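Local coordinates for protein porin (Pseudomonas aeruginosa, PDB 3T24) that forms a beta-barrel channel across the bacterial outer membrane and probably passes small carboxylate-bearing substrates, at residues A[16-21]-A[46-51]; A[62-67]-A[100-105]. One frame throughout, in Å; residues are numbered along the deposited sequence.

How the contacts relate
Contacts 1 and 2 are neighbouring seams in one barrel wall, with centres about 11 Å apart. Contact 1 closes the hairpin of strands 14-30 and 33-50; contact 2 joins strand 58-73 to 96-108. Strands 33-50 and 58-73 are themselves paired, and Leu-47 N lies 2.7 Å from Gly-66 O, a probable hydrogen bond. Both seams are partly buried, with apolar residues on the face that meets detergent and charged groups on the other. Their ionic chemistry differs: 16-21 with 46-51 carries a glutamate between two arginines, whereas 62-67 with 100-105 has a lysine shared by an aspartate, a sulfate and Ser-51 O, the last tying contact 2 to contact 1 a second time.

Contact 1 (A[16-21]-A[46-51]); sequences SIELRN and LLRYES
Ser-16, Ile-17 and Glu-18 pair with Arg-48, Leu-47 and Leu-46 in an antiparallel strand contact within the hairpin of strands 14-30 and 33-50. Ser-16 with Arg-48 and Glu-18 with Leu-46 are hydrogen-bonded pairs, each joined by two backbone bonds; between them Ile-17 and Leu-47 form a non-hydrogen-bonded pair. A salt bridge ties the strands diagonally: Arg-48 NH1 reaches Glu-18 OE1 at 3.0 Å, almost head-on to the C-O bond and within the guanidinium plane, although the carboxylate plane is turned 32° from it. Arg-48 runs extended from CG to NE; Glu-18 CG, anti to the backbone N (chi1 -166°) with the chain extended beyond it, carries the carboxylate out beside the Arg-48 guanidinium. The other carboxylate oxygen, OE2, is hydrogen-bonded to Ser-395 and makes a long salt bridge to Arg-20 NE (3.5 Å), while Arg-20 NH1 bonds the backbone oxygens of Arg-131 and Leu-132; a buried glutamate between two arginines probably stays ionised. This is the wall of a porin barrel, where successive residues face opposite sides. On the face that probably meets lipid, Ile-17 CD1 packs 3.5 Å from Leu-47 CG, and Leu-47 also touches a bound detergent. On the charged side, Leu-46 CD2 sits 3.7 Å from Glu-18 OE1 while its CD1 leans on Arg-20 CB. A water donates to Leu-46 O at 2.6 Å and bonds Ser-16 OG at 3.0 Å, with a weak, longer link to Arg-48 NH1. On the other edge of strand 14-30, strand 386-399 pairs with it (Ile-17 with Leu-398), closing the barrel.

Contact 2 (A[62-67]-A[100-105]); sequences VDAIGL and AGITAK. With C8E ((hydroxyethyloxy)tri(ethyloxy)octane), chain N; SO4 (sulfate ion), chain H.
Asp-63 and Lys-105 meet at about a right angle, the ammonium NZ of Lys-105 lying 2.8 Å from Asp-63 OD1 in a salt bridge. It approaches from the syn side of that oxygen, 28° out of the carboxylate plane. A bend at chi3 (-74°) turns the end of the lysine so that NZ reaches OD1; its CD passes 3.6 Å from Asp-63 OD2. The same NZ donates to sulfate O2 at 2.8 Å and to Ser-51 O, so three oxygens grip it. Tyr-53 and Lys-114 also bind the sulfate, which probably came from the crystallisation liquor. Behind this polar end, Asp-63 with Thr-103 and Ile-65 with Gly-101 form hydrogen-bonded antiparallel pairs, two backbone bonds apiece. Gly-101 has no side chain, and Ile-65 fills the place beside it: its CG2 lies close over the glycine backbone, 3.2 Å from Gly-101 N. On the opposite face, Ile-102 reaches Val-62 CG2 through its CG2 and Ala-64 CB through its CD1, both at 3.8 Å. That face meets a bound detergent: C13 of the detergent approaches Ala-100 CB at 3.6 Å, and C8 lies by Gly-66 N, consistent with the lipid-facing belt of an outer-membrane porin. Strand 33-50 flanks 58-73, its Arg-48 packing on Ile-65, while beyond 96-108 the wall continues with strand 111-115 and Thr-103 OG1 bonds to Thr-117 O.

Contact 1 (A[16-21]-A[46-51])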
loop_
_atom_site.group_PDB
_atom_site.type_symbol
_atom_site.label_atom_id
_atom_site.label_comp_id
_atom_site.label_asym_id
_atom_site.label_seq_id
_atom_site.Cartn_x
_atom_site.Cartn_y
_atom_site.Cartn_z
ATOM N N SER A 16 20.574 3.053 9.100
ATOM C CA SER A 16 19.976 2.122 10.031
ATOM C C SER A 16 20.001 0.719 9.469
ATOM O O SER A 16 20.170 0.500 8.273
ATOM C CB SER A 16 18.545 2.543 10.373
ATOM O OG SER A 16 17.754 2.571 9.198
ATOM N N ILE A 17 19.890 -0.239 10.361
ATOM C CA ILE A 17 19.844 -1.608 9.945
ATOM C C ILE A 17 18.595 -2.169 10.578
ATOM O O ILE A 17 18.354 -2.025 11.778
ATOM C CB ILE A 17 21.120 -2.373 10.366
ATOM C CG1 ILE A 17 20.992 -3.866 10.051
ATOM C CG2 ILE A 17 21.443 -2.128 11.843
ATOM C CD1 ILE A 17 20.612 -4.142 8.604
ATOM N N GLU A 18 17.757 -2.755 9.753
ATOM C CA GLU A 18 16.570 -3.386 10.278
ATOM C C GLU A 18 16.700 -4.906 10.186
ATOM O O GLU A 18 17.030 -5.448 9.123
ATOM C CB GLU A 18 15.324 -2.904 9.523
ATOM C CG GLU A 18 14.033 -3.253 10.233
ATOM C CD GLU A 18 12.800 -2.994 9.378
ATOM O OE1 GLU A 18 12.950 -2.403 8.284
ATOM O OE2 GLU A 18 11.684 -3.378 9.811
ATOM N N LEU A 19 16.472 -5.572 11.315
ATOM C CA LEU A 19 16.198 -6.996 11.322
ATOM C C LEU A 19 14.675 -7.257 11.194
ATOM O O LEU A 19 13.853 -6.702 11.936
ATOM C CB LEU A 19 16.731 -7.629 12.595
ATOM C CG LEU A 19 18.228 -7.471 12.854
ATOM C CD1 LEU A 19 18.585 -8.198 14.143
ATOM C CD2 LEU A 19 19.050 -7.985 11.672
ATOM N N ARG A 20 14.304 -8.124 10.267
ATOM C CA ARG A 20 12.887 -8.328 9.983
ATOM C C ARG A 20 12.577 -9.813 9.825
ATOM O O ARG A 20 13.169 -10.501 8.988
ATOM C CB ARG A 20 12.482 -7.544 8.723
ATOM C CG ARG A 20 11.013 -7.170 8.664
ATOM C CD ARG A 20 10.752 -5.938 7.774
ATOM N NE ARG A 20 9.441 -5.370 8.069
ATOM C CZ ARG A 20 8.334 -5.744 7.452
ATOM N NH1 ARG A 20 8.401 -6.656 6.503
ATOM N NH2 ARG A 20 7.168 -5.206 7.768
ATOM N N ASN A 21 11.674 -10.307 10.662
ATOM C CA ASN A 21 11.252 -11.697 10.578
ATOM C C ASN A 21 9.793 -11.808 10.128
ATOM O O ASN A 21 8.897 -11.181 10.697
ATOM C CB ASN A 21 11.485 -12.424 11.901
ATOM C CG ASN A 21 11.489 -13.935 11.735
ATOM O OD1 ASN A 21 10.494 -14.603 12.001
ATOM N ND2 ASN A 21 12.606 -14.474 11.257
ATOM N N LEU A 46 17.712 -5.226 6.414
ATOM C CA LEU A 46 17.504 -4.014 5.629
ATOM C C LEU A 46 18.430 -2.866 6.030
ATOM O O LEU A 46 18.280 -2.248 7.099
ATOM C CB LEU A 46 16.051 -3.556 5.709
ATOM C CG LEU A 46 14.995 -4.561 5.239
ATOM C CD1 LEU A 46 14.800 -5.655 6.275
ATOM C CD2 LEU A 46 13.661 -3.841 4.939
ATOM N N LEU A 47 19.377 -2.581 5.147
ATOM C CA LEU A 47 20.338 -1.521 5.376
ATOM C C LEU A 47 19.901 -0.290 4.639
ATOM O O LEU A 47 19.770 -0.306 3.413
ATOM C CB LEU A 47 21.729 -1.937 4.917
ATOM C CG LEU A 47 22.459 -2.766 5.969
ATOM C CD1 LEU A 47 23.572 -3.599 5.349
ATOM C CD2 LEU A 47 22.988 -1.840 7.060
ATOM N N ARG A 48 19.663 0.777 5.395
ATOM C CA ARG A 48 19.225 2.042 4.812
ATOM C C ARG A 48 20.192 3.189 5.104
ATOM O O ARG A 48 20.740 3.311 6.217
ATOM C CB ARG A 48 17.839 2.396 5.320
ATOM C CG ARG A 48 16.749 1.431 4.871
ATOM C CD ARG A 48 15.418 1.919 5.375
ATOM N NE ARG A 48 14.286 1.212 4.777
ATOM C CZ ARG A 48 13.674 0.177 5.345
ATOM N NH1 ARG A 48 14.091 -0.293 6.526
ATOM N NH2 ARG A 48 12.642 -0.390 4.732
ATOM N N TYR A 49 20.403 4.017 4.086
ATOM C CA TYR A 49 21.172 5.239 4.239
ATOM C C TYR A 49 20.532 6.409 3.503
ATOM O O TYR A 49 20.149 6.300 2.332
ATOM C CB TYR A 49 22.634 5.045 3.795
ATOM C CG TYR A 49 23.399 6.348 3.652
ATOM C CD1 TYR A 49 23.970 6.971 4.757
ATOM C CD2 TYR A 49 23.532 6.959 2.415
ATOM C CE1 TYR A 49 24.647 8.160 4.631
ATOM C CE2 TYR A 49 24.207 8.138 2.277
ATOM C CZ TYR A 49 24.767 8.736 3.385
ATOM O OH TYR A 49 25.439 9.916 3.222
ATOM N N GLU A 50 20.401 7.531 4.199
ATOM C CA GLU A 50 19.914 8.745 3.552
ATOM C C GLU A 50 20.829 9.928 3.891
ATOM O O GLU A 50 20.955 10.328 5.052
ATOM C CB GLU A 50 18.471 9.035 3.954
ATOM C CG GLU A 50 17.471 7.923 3.599
ATOM C CD GLU A 50 17.528 6.726 4.533
ATOM O OE1 GLU A 50 17.685 6.912 5.761
ATOM O OE2 GLU A 50 17.417 5.587 4.036
ATOM N N SER A 51 21.495 10.476 2.889
ATOM C CA SER A 51 22.329 11.640 3.152
ATOM C C SER A 51 21.398 12.826 3.335
ATOM O O SER A 51 20.211 12.755 2.993
ATOM C CB SER A 51 23.260 11.920 1.982
ATOM O OG SER A 51 22.619 12.770 1.038
HETATM O O HOH W 1 17.138 0.011 7.865
#

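Contact 2 (A[62-67]-A[100-105])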
loop_
_atom_site.group_PDB
_atom_site.type_symbol
_atom_site.label_atom_id
_atom_site.label_comp_id
_atom_site.label_asym_id
_atom_site.label_seq_id
_atom_site.Cartn_x
_atom_site.Cartn_y
_atom_site.Cartn_z
ATOM N N VAL A 62 22.257 11.652 -1.721
ATOM C CA VAL A 62 22.184 10.306 -2.253
ATOM C C VAL A 62 21.619 9.402 -1.175
ATOM O O VAL A 62 21.940 9.559 0.006
ATOM C CB VAL A 62 23.568 9.806 -2.717
ATOM C CG1 VAL A 62 24.596 9.959 -1.598
ATOM C CG2 VAL A 62 23.485 8.367 -3.175
ATOM N N ASP A 63 20.741 8.493 -1.589
ATOM C CA ASP A 63 20.236 7.433 -0.734
ATOM C C ASP A 63 20.734 6.096 -1.253
ATOM O O ASP A 63 20.930 5.915 -2.453
ATOM C CB ASP A 63 18.695 7.423 -0.688
ATOM C CG ASP A 63 18.119 8.640 0.032
ATOM O OD1 ASP A 63 18.869 9.358 0.721
ATOM O OD2 ASP A 63 16.904 8.874 -0.073
ATOM N N ALA A 64 20.935 5.161 -0.338
ATOM C CA ALA A 64 21.317 3.812 -0.705
ATOM C C ALA A 64 20.462 2.828 0.076
ATOM O O ALA A 64 20.127 3.062 1.245
ATOM C CB ALA A 64 22.807 3.564 -0.412
ATOM N N ILE A 65 20.135 1.714 -0.565
ATOM C CA ILE A 65 19.317 0.694 0.067
ATOM C C ILE A 65 19.938 -0.690 -0.172
ATOM O O ILE A 65 20.305 -1.039 -1.295
ATOM C CB ILE A 65 17.862 0.785 -0.450
ATOM C CG1 ILE A 65 16.883 0.223 0.570
ATOM C CG2 ILE A 65 17.709 0.115 -1.802
ATOM C CD1 ILE A 65 16.613 1.160 1.692
ATOM N N GLY A 66 20.097 -1.450 0.907
ATOM C CA GLY A 66 20.579 -2.822 0.845
ATOM C C GLY A 66 19.571 -3.774 1.479
ATOM O O GLY A 66 19.405 -3.815 2.702
ATOM N N LEU A 67 18.883 -4.545 0.643
ATOM C CA LEU A 67 17.838 -5.424 1.137
ATOM C C LEU A 67 18.201 -6.891 0.889
ATOM O O LEU A 67 18.434 -7.308 -0.246
ATOM C CB LEU A 67 16.517 -5.082 0.461
ATOM C CG LEU A 67 16.084 -3.611 0.538
ATOM C CD1 LEU A 67 14.916 -3.350 -0.404
ATOM C CD2 LEU A 67 15.736 -3.216 1.967
ATOM N N ALA A 100 20.028 -4.026 -4.125
ATOM C CA ALA A 100 20.735 -2.847 -3.661
ATOM C C ALA A 100 20.297 -1.711 -4.562
ATOM O O ALA A 100 20.202 -1.870 -5.782
ATOM C CB ALA A 100 22.251 -3.051 -3.723
ATOM N N GLY A 101 19.995 -0.572 -3.960
ATOM C CA GLY A 101 19.480 0.552 -4.717
ATOM C C GLY A 101 20.163 1.838 -4.315
ATOM O O GLY A 101 20.437 2.069 -3.127
ATOM N N ILE A 102 20.464 2.654 -5.317
ATOM C CA ILE A 102 20.978 4.000 -5.111
ATOM C C ILE A 102 19.983 5.004 -5.691
ATOM O O ILE A 102 19.330 4.739 -6.703
ATOM C CB ILE A 102 22.330 4.186 -5.796
ATOM C CG1 ILE A 102 23.396 3.348 -5.089
ATOM C CG2 ILE A 102 22.752 5.657 -5.759
ATOM C CD1 ILE A 102 24.107 4.099 -3.974
ATOM N N THR A 103 19.857 6.145 -5.035
ATOM C CA THR A 103 19.000 7.204 -5.522
ATOM C C THR A 103 19.755 8.516 -5.434
ATOM O O THR A 103 20.232 8.885 -4.360
ATOM C CB THR A 103 17.734 7.332 -4.663
ATOM O OG1 THR A 103 17.151 6.042 -4.473
ATOM C CG2 THR A 103 16.717 8.264 -5.324
ATOM N N ALA A 104 19.862 9.224 -6.554
ATOM C CA ALA A 104 20.405 10.578 -6.530
ATOM C C ALA A 104 19.290 11.549 -6.190
ATOM O O ALA A 104 18.180 11.418 -6.698
ATOM C CB ALA A 104 21.036 10.941 -7.865
ATOM N N LYS A 105 19.593 12.514 -5.329
ATOM C CA LYS A 105 18.630 13.514 -4.900
ATOM C C LYS A 105 19.111 14.916 -5.250
ATOM O O LYS A 105 20.259 15.286 -4.935
ATOM C CB LYS A 105 18.432 13.467 -3.379
ATOM C CG LYS A 105 18.255 12.105 -2.805
ATOM C CD LYS A 105 17.678 12.175 -1.399
ATOM C CE LYS A 105 18.691 12.641 -0.390
ATOM N NZ LYS A 105 18.343 12.127 0.962
HETATM C C7 C8E N . 23.633 0.442 2.859
HETATM C C8 C8E N . 23.311 0.030 1.425
HETATM O O9 C8E N . 24.501 -0.054 0.669
HETATM C C10 C8E N . 24.377 -0.869 -0.480
HETATM C C11 C8E N . 24.907 0.004 -1.612
HETATM O O12 C8E N . 25.381 -0.762 -2.700
HETATM C C13 C8E N . 24.723 -0.382 -3.889
HETATM C C14 C8E N . 25.211 -1.208 -5.074
HETATM O O15 C8E N . 24.760 -0.565 -6.247
HETATM C C16 C8E N . 23.497 -1.046 -6.660
HETATM C C17 C8E N . 23.572 -1.526 -8.104
HETATM O O18 C8E N . 24.480 -2.597 -8.268
HETATM C C19 C8E N . 24.005 -3.551 -9.197
HETATM C C20 C8E N . 24.927 -3.662 -10.409
HETATM O O21 C8E N . 25.851 -2.593 -10.440
HETATM S S SO4 H . 14.739 13.363 1.604
HETATM O O1 SO4 H . 13.941 13.562 2.820
HETATM O O2 SO4 H . 16.154 13.531 1.936
HETATM O O3 SO4 H . 14.534 12.010 1.090
HETATM O O4 SO4 H . 14.330 14.312 0.566
#